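Local coordinates for beta 1-3 glucanase (Clostridium beijerinckii NCIMB 8052, PDB 5H4E), which probably hydrolyses beta-1,3-glucans, being the glucanase domain of a family GH64 glycoside hydrolase, at residues 92-106 with 130-144. Residues are numbered along the deposited sequence; the frame is centred on the assembly and turned at random.
Sequences IIGARMYISYGKPLY and PNTGIMFEWAEMAWT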
# COMPACT_ATOMS: atom_id res chain seq x y z
N ILE A 92 -0.35 -15.96 8.75
CA ILE A 92 0.15 -15.75 7.39
C ILE A 92 0.89 -14.41 7.33
O ILE A 92 0.57 -13.48 8.07
CB ILE A 92 -1.01 -15.77 6.34
CG1 ILE A 92 -0.48 -15.83 4.90
CG2 ILE A 92 -1.96 -14.59 6.54
CD1 ILE A 92 -1.58 -16.07 3.86
N ILE A 93 1.89 -14.32 6.47
CA ILE A 93 2.64 -13.08 6.34
C ILE A 93 2.69 -12.56 4.90
O ILE A 93 2.50 -13.31 3.95
CB ILE A 93 4.08 -13.25 6.86
CG1 ILE A 93 4.81 -14.35 6.10
CG2 ILE A 93 4.05 -13.60 8.35
CD1 ILE A 93 6.17 -14.65 6.68
N GLY A 94 2.94 -11.25 4.77
CA GLY A 94 3.07 -10.59 3.49
C GLY A 94 1.93 -10.91 2.53
O GLY A 94 2.16 -11.15 1.34
N ALA A 95 0.71 -10.95 3.05
CA ALA A 95 -0.42 -11.43 2.25
C ALA A 95 -1.17 -10.29 1.56
O ALA A 95 -1.21 -9.16 2.07
CB ALA A 95 -1.39 -12.23 3.13
N ARG A 96 -1.72 -10.59 0.38
CA ARG A 96 -2.61 -9.68 -0.33
C ARG A 96 -3.89 -10.40 -0.73
O ARG A 96 -3.84 -11.50 -1.30
CB ARG A 96 -1.93 -9.12 -1.57
CG ARG A 96 -0.73 -8.27 -1.30
CD ARG A 96 -0.14 -7.81 -2.60
NE ARG A 96 0.88 -6.80 -2.40
CZ ARG A 96 1.40 -6.07 -3.37
NH1 ARG A 96 1.00 -6.23 -4.63
NH2 ARG A 96 2.33 -5.16 -3.09
N MET A 97 -5.03 -9.79 -0.43
CA MET A 97 -6.30 -10.29 -0.95
C MET A 97 -6.71 -9.43 -2.13
O MET A 97 -7.21 -8.33 -1.94
CB MET A 97 -7.40 -10.26 0.12
CG MET A 97 -8.74 -10.82 -0.37
SD MET A 97 -9.86 -11.00 1.03
CE MET A 97 -11.21 -11.94 0.32
N TYR A 98 -6.49 -9.93 -3.35
CA TYR A 98 -6.90 -9.21 -4.55
C TYR A 98 -8.39 -9.42 -4.78
O TYR A 98 -8.86 -10.54 -4.73
CB TYR A 98 -6.13 -9.70 -5.80
CG TYR A 98 -4.66 -9.36 -5.84
CD1 TYR A 98 -4.23 -8.15 -6.36
CD2 TYR A 98 -3.71 -10.27 -5.39
CE1 TYR A 98 -2.89 -7.83 -6.41
CE2 TYR A 98 -2.36 -9.96 -5.43
CZ TYR A 98 -1.96 -8.74 -5.95
OH TYR A 98 -0.62 -8.43 -6.01
N ILE A 99 -9.11 -8.33 -5.03
CA ILE A 99 -10.53 -8.41 -5.32
C ILE A 99 -10.79 -7.65 -6.61
O ILE A 99 -10.57 -6.44 -6.66
CB ILE A 99 -11.38 -7.84 -4.16
CG1 ILE A 99 -11.09 -8.63 -2.87
CG2 ILE A 99 -12.89 -7.91 -4.51
CD1 ILE A 99 -11.69 -8.02 -1.63
N SER A 100 -11.21 -8.36 -7.65
CA SER A 100 -11.42 -7.73 -8.96
C SER A 100 -12.87 -7.82 -9.39
O SER A 100 -13.62 -8.67 -8.92
CB SER A 100 -10.51 -8.35 -10.02
OG SER A 100 -10.75 -9.74 -10.16
N TYR A 101 -13.26 -6.91 -10.28
CA TYR A 101 -14.62 -6.84 -10.79
C TYR A 101 -14.64 -7.31 -12.24
O TYR A 101 -13.71 -7.01 -13.01
CB TYR A 101 -15.13 -5.40 -10.70
CG TYR A 101 -15.39 -4.82 -9.32
CD1 TYR A 101 -15.53 -5.64 -8.20
CD2 TYR A 101 -15.53 -3.45 -9.15
CE1 TYR A 101 -15.79 -5.08 -6.94
CE2 TYR A 101 -15.79 -2.89 -7.93
CZ TYR A 101 -15.92 -3.70 -6.83
OH TYR A 101 -16.18 -3.10 -5.61
N GLY A 102 -15.68 -8.04 -12.64
CA GLY A 102 -15.87 -8.39 -14.04
C GLY A 102 -15.11 -9.62 -14.50
O GLY A 102 -15.66 -10.48 -15.19
N LYS A 103 -13.84 -9.71 -14.13
CA LYS A 103 -13.03 -10.87 -14.45
C LYS A 103 -11.92 -10.98 -13.42
O LYS A 103 -11.60 -10.01 -12.74
CB LYS A 103 -12.44 -10.76 -15.87
CG LYS A 103 -11.72 -9.46 -16.13
CD LYS A 103 -10.60 -9.64 -17.16
CE LYS A 103 -11.12 -9.86 -18.57
NZ LYS A 103 -10.00 -10.09 -19.54
N PRO A 104 -11.34 -12.18 -13.28
CA PRO A 104 -10.23 -12.32 -12.34
C PRO A 104 -8.97 -11.69 -12.89
O PRO A 104 -8.86 -11.44 -14.09
CB PRO A 104 -10.08 -13.84 -12.20
CG PRO A 104 -10.55 -14.35 -13.51
CD PRO A 104 -11.71 -13.48 -13.88
N LEU A 105 -8.00 -11.45 -12.02
CA LEU A 105 -6.71 -10.93 -12.44
C LEU A 105 -5.89 -12.05 -13.07
O LEU A 105 -6.15 -13.24 -12.82
CB LEU A 105 -5.97 -10.32 -11.26
CG LEU A 105 -6.68 -9.12 -10.63
CD1 LEU A 105 -5.89 -8.56 -9.47
CD2 LEU A 105 -6.85 -8.07 -11.71
N TYR A 106 -4.94 -11.67 -13.91
CA TYR A 106 -3.99 -12.63 -14.48
C TYR A 106 -2.68 -12.62 -13.71
O TYR A 106 -1.85 -11.71 -13.89
CB TYR A 106 -3.72 -12.31 -15.95
CG TYR A 106 -4.92 -12.31 -16.85
CD1 TYR A 106 -5.39 -13.48 -17.44
CD2 TYR A 106 -5.58 -11.12 -17.14
CE1 TYR A 106 -6.49 -13.48 -18.27
CE2 TYR A 106 -6.68 -11.10 -17.98
CZ TYR A 106 -7.13 -12.28 -18.55
OH TYR A 106 -8.22 -12.25 -19.38
N PRO A 130 -1.17 -7.94 -18.76
CA PRO A 130 -2.47 -8.60 -19.01
C PRO A 130 -3.62 -8.01 -18.20
O PRO A 130 -4.78 -8.24 -18.52
CB PRO A 130 -2.21 -10.05 -18.60
CG PRO A 130 -1.08 -9.97 -17.64
CD PRO A 130 -0.20 -8.87 -18.16
N ASN A 131 -3.28 -7.27 -17.15
CA ASN A 131 -4.29 -6.74 -16.23
C ASN A 131 -4.67 -5.28 -16.51
O ASN A 131 -5.45 -4.70 -15.76
CB ASN A 131 -3.79 -6.87 -14.79
CG ASN A 131 -3.54 -8.31 -14.40
OD1 ASN A 131 -4.47 -9.05 -14.13
ND2 ASN A 131 -2.27 -8.70 -14.38
N THR A 132 -4.13 -4.71 -17.57
CA THR A 132 -4.46 -3.33 -17.93
C THR A 132 -5.96 -3.13 -18.06
O THR A 132 -6.65 -3.91 -18.71
CB THR A 132 -3.76 -2.89 -19.25
OG1 THR A 132 -4.02 -3.85 -20.27
CG2 THR A 132 -2.27 -2.79 -19.04
N GLY A 133 -6.48 -2.10 -17.41
CA GLY A 133 -7.90 -1.80 -17.51
C GLY A 133 -8.84 -2.53 -16.57
O GLY A 133 -10.02 -2.18 -16.49
N ILE A 134 -8.36 -3.56 -15.87
CA ILE A 134 -9.25 -4.33 -14.99
C ILE A 134 -9.51 -3.60 -13.67
O ILE A 134 -8.59 -3.03 -13.07
CB ILE A 134 -8.70 -5.73 -14.71
CG1 ILE A 134 -8.47 -6.50 -16.02
CG2 ILE A 134 -9.65 -6.51 -13.82
CD1 ILE A 134 -7.82 -7.86 -15.82
N MET A 135 -10.77 -3.58 -13.24
CA MET A 135 -11.13 -2.99 -11.95
C MET A 135 -10.68 -3.91 -10.85
O MET A 135 -11.17 -5.04 -10.74
CB MET A 135 -12.64 -2.75 -11.85
CG MET A 135 -13.23 -1.89 -12.98
SD MET A 135 -12.68 -0.17 -12.98
CE MET A 135 -11.35 -0.26 -14.16
N PHE A 136 -9.71 -3.47 -10.05
CA PHE A 136 -9.27 -4.28 -8.92
C PHE A 136 -8.67 -3.42 -7.82
O PHE A 136 -8.19 -2.30 -8.09
CB PHE A 136 -8.24 -5.34 -9.36
CG PHE A 136 -6.88 -4.77 -9.71
CD1 PHE A 136 -5.91 -4.62 -8.74
CD2 PHE A 136 -6.58 -4.39 -11.01
CE1 PHE A 136 -4.67 -4.09 -9.04
CE2 PHE A 136 -5.34 -3.87 -11.33
CZ PHE A 136 -4.38 -3.71 -10.35
N GLU A 137 -8.71 -3.94 -6.60
CA GLU A 137 -7.96 -3.42 -5.46
C GLU A 137 -7.38 -4.62 -4.73
O GLU A 137 -7.72 -5.77 -5.07
CB GLU A 137 -8.85 -2.59 -4.52
CG GLU A 137 -9.54 -1.42 -5.19
CD GLU A 137 -8.63 -0.21 -5.39
OE1 GLU A 137 -7.40 -0.32 -5.22
OE2 GLU A 137 -9.17 0.87 -5.73
N TRP A 138 -6.50 -4.39 -3.76
CA TRP A 138 -6.15 -5.46 -2.82
C TRP A 138 -6.10 -4.94 -1.38
O TRP A 138 -5.80 -3.78 -1.12
CB TRP A 138 -4.81 -6.15 -3.21
CG TRP A 138 -3.55 -5.33 -3.02
CD1 TRP A 138 -2.86 -5.16 -1.85
CD2 TRP A 138 -2.81 -4.63 -4.03
NE1 TRP A 138 -1.75 -4.38 -2.07
CE2 TRP A 138 -1.70 -4.04 -3.39
CE3 TRP A 138 -2.98 -4.44 -5.40
CZ2 TRP A 138 -0.76 -3.26 -4.09
CZ3 TRP A 138 -2.05 -3.67 -6.09
CH2 TRP A 138 -0.95 -3.09 -5.43
N ALA A 139 -6.45 -5.82 -0.45
CA ALA A 139 -6.22 -5.59 0.98
C ALA A 139 -4.87 -6.21 1.34
O ALA A 139 -4.52 -7.28 0.82
CB ALA A 139 -7.33 -6.20 1.82
N GLU A 140 -4.10 -5.54 2.19
CA GLU A 140 -2.83 -6.11 2.67
C GLU A 140 -3.02 -6.61 4.10
O GLU A 140 -3.72 -5.97 4.88
CB GLU A 140 -1.72 -5.06 2.60
CG GLU A 140 -1.46 -4.61 1.16
CD GLU A 140 -0.44 -3.49 1.04
OE1 GLU A 140 -0.32 -2.68 1.98
OE2 GLU A 140 0.21 -3.41 -0.02
N MET A 141 -2.43 -7.75 4.44
CA MET A 141 -2.60 -8.24 5.81
C MET A 141 -1.50 -9.18 6.25
O MET A 141 -0.82 -9.79 5.43
CB MET A 141 -3.95 -8.94 5.97
CG MET A 141 -3.95 -10.37 5.52
SD MET A 141 -5.49 -10.70 4.67
CE MET A 141 -5.10 -9.87 3.14
N ALA A 142 -1.31 -9.26 7.56
CA ALA A 142 -0.42 -10.26 8.14
C ALA A 142 -0.97 -10.62 9.51
O ALA A 142 -1.44 -9.75 10.25
CB ALA A 142 1.00 -9.74 8.24
N TRP A 143 -0.93 -11.91 9.83
CA TRP A 143 -1.38 -12.37 11.12
C TRP A 143 -0.20 -13.12 11.72
O TRP A 143 0.18 -14.18 11.23
CB TRP A 143 -2.61 -13.25 10.99
CG TRP A 143 -3.20 -13.71 12.29
CD1 TRP A 143 -2.96 -13.21 13.54
CD2 TRP A 143 -4.12 -14.79 12.46
NE1 TRP A 143 -3.68 -13.91 14.48
CE2 TRP A 143 -4.40 -14.89 13.84
CE3 TRP A 143 -4.72 -15.69 11.58
CZ2 TRP A 143 -5.27 -15.85 14.36
CZ3 TRP A 143 -5.58 -16.64 12.09
CH2 TRP A 143 -5.85 -16.71 13.46
N THR A 144 0.38 -12.55 12.77
CA THR A 144 1.60 -13.09 13.36
C THR A 144 1.40 -13.38 14.83
O THR A 144 0.29 -13.31 15.34
CB THR A 144 2.76 -12.11 13.20
OG1 THR A 144 2.49 -10.94 13.98
CG2 THR A 144 2.92 -11.70 11.73
O HOH W 1 -12.86 -5.02 -14.66
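The amide of Asn131 grips the backbone of Tyr106 at two points: its OD1 accepts from Tyr106 N at 2.7 Å, in the carbonyl plane and on a lone pair, while ND2 donates to Tyr106 O. A primary amide suits this place because it offers an acceptor and a donor side by side, as a neighbouring strand would, and the paired bonds fix its rotation. Close by, Pro130 CB packs against Tyr106 CB (3.8 Å), and Ile134 sends CD1 to Lys103 CD and CG2 to Leu105 CD2. A water accepts a hydrogen bond from Met135 N and donates one to Tyr101 O, next to the direct bond from Tyr101 N to Met135 O.

Beyond these loops, strands 95-101 and 136-144 run antiparallel in a large antiparallel sheet, with strands 26-33 and 147-151 on their outer sides; a beta bulge between Ile92 and Ala95 shifts the register by one. On one face the extended Arg96 lays its guanidinium flat on Trp138, planes 13° apart, with NH1 3.5 Å from Trp138 CZ2. In the guanidinium plane NH1 also donates to Tyr98 OH, and Trp138 NE1 gives a nearly straight bond (175°) to Glu140 OE2, so both stacked groups are held from their rims. Tyr98 meets the indole obliquely, CE1 3.5 Å from Trp138 CE3. The opposite face is apolar where Met141, its chain bent at chi2 (-140°), brings CE to 3.8 Å from Met97 CB; flexible thioethers fit the packing there against Leu11 of strand 9-16.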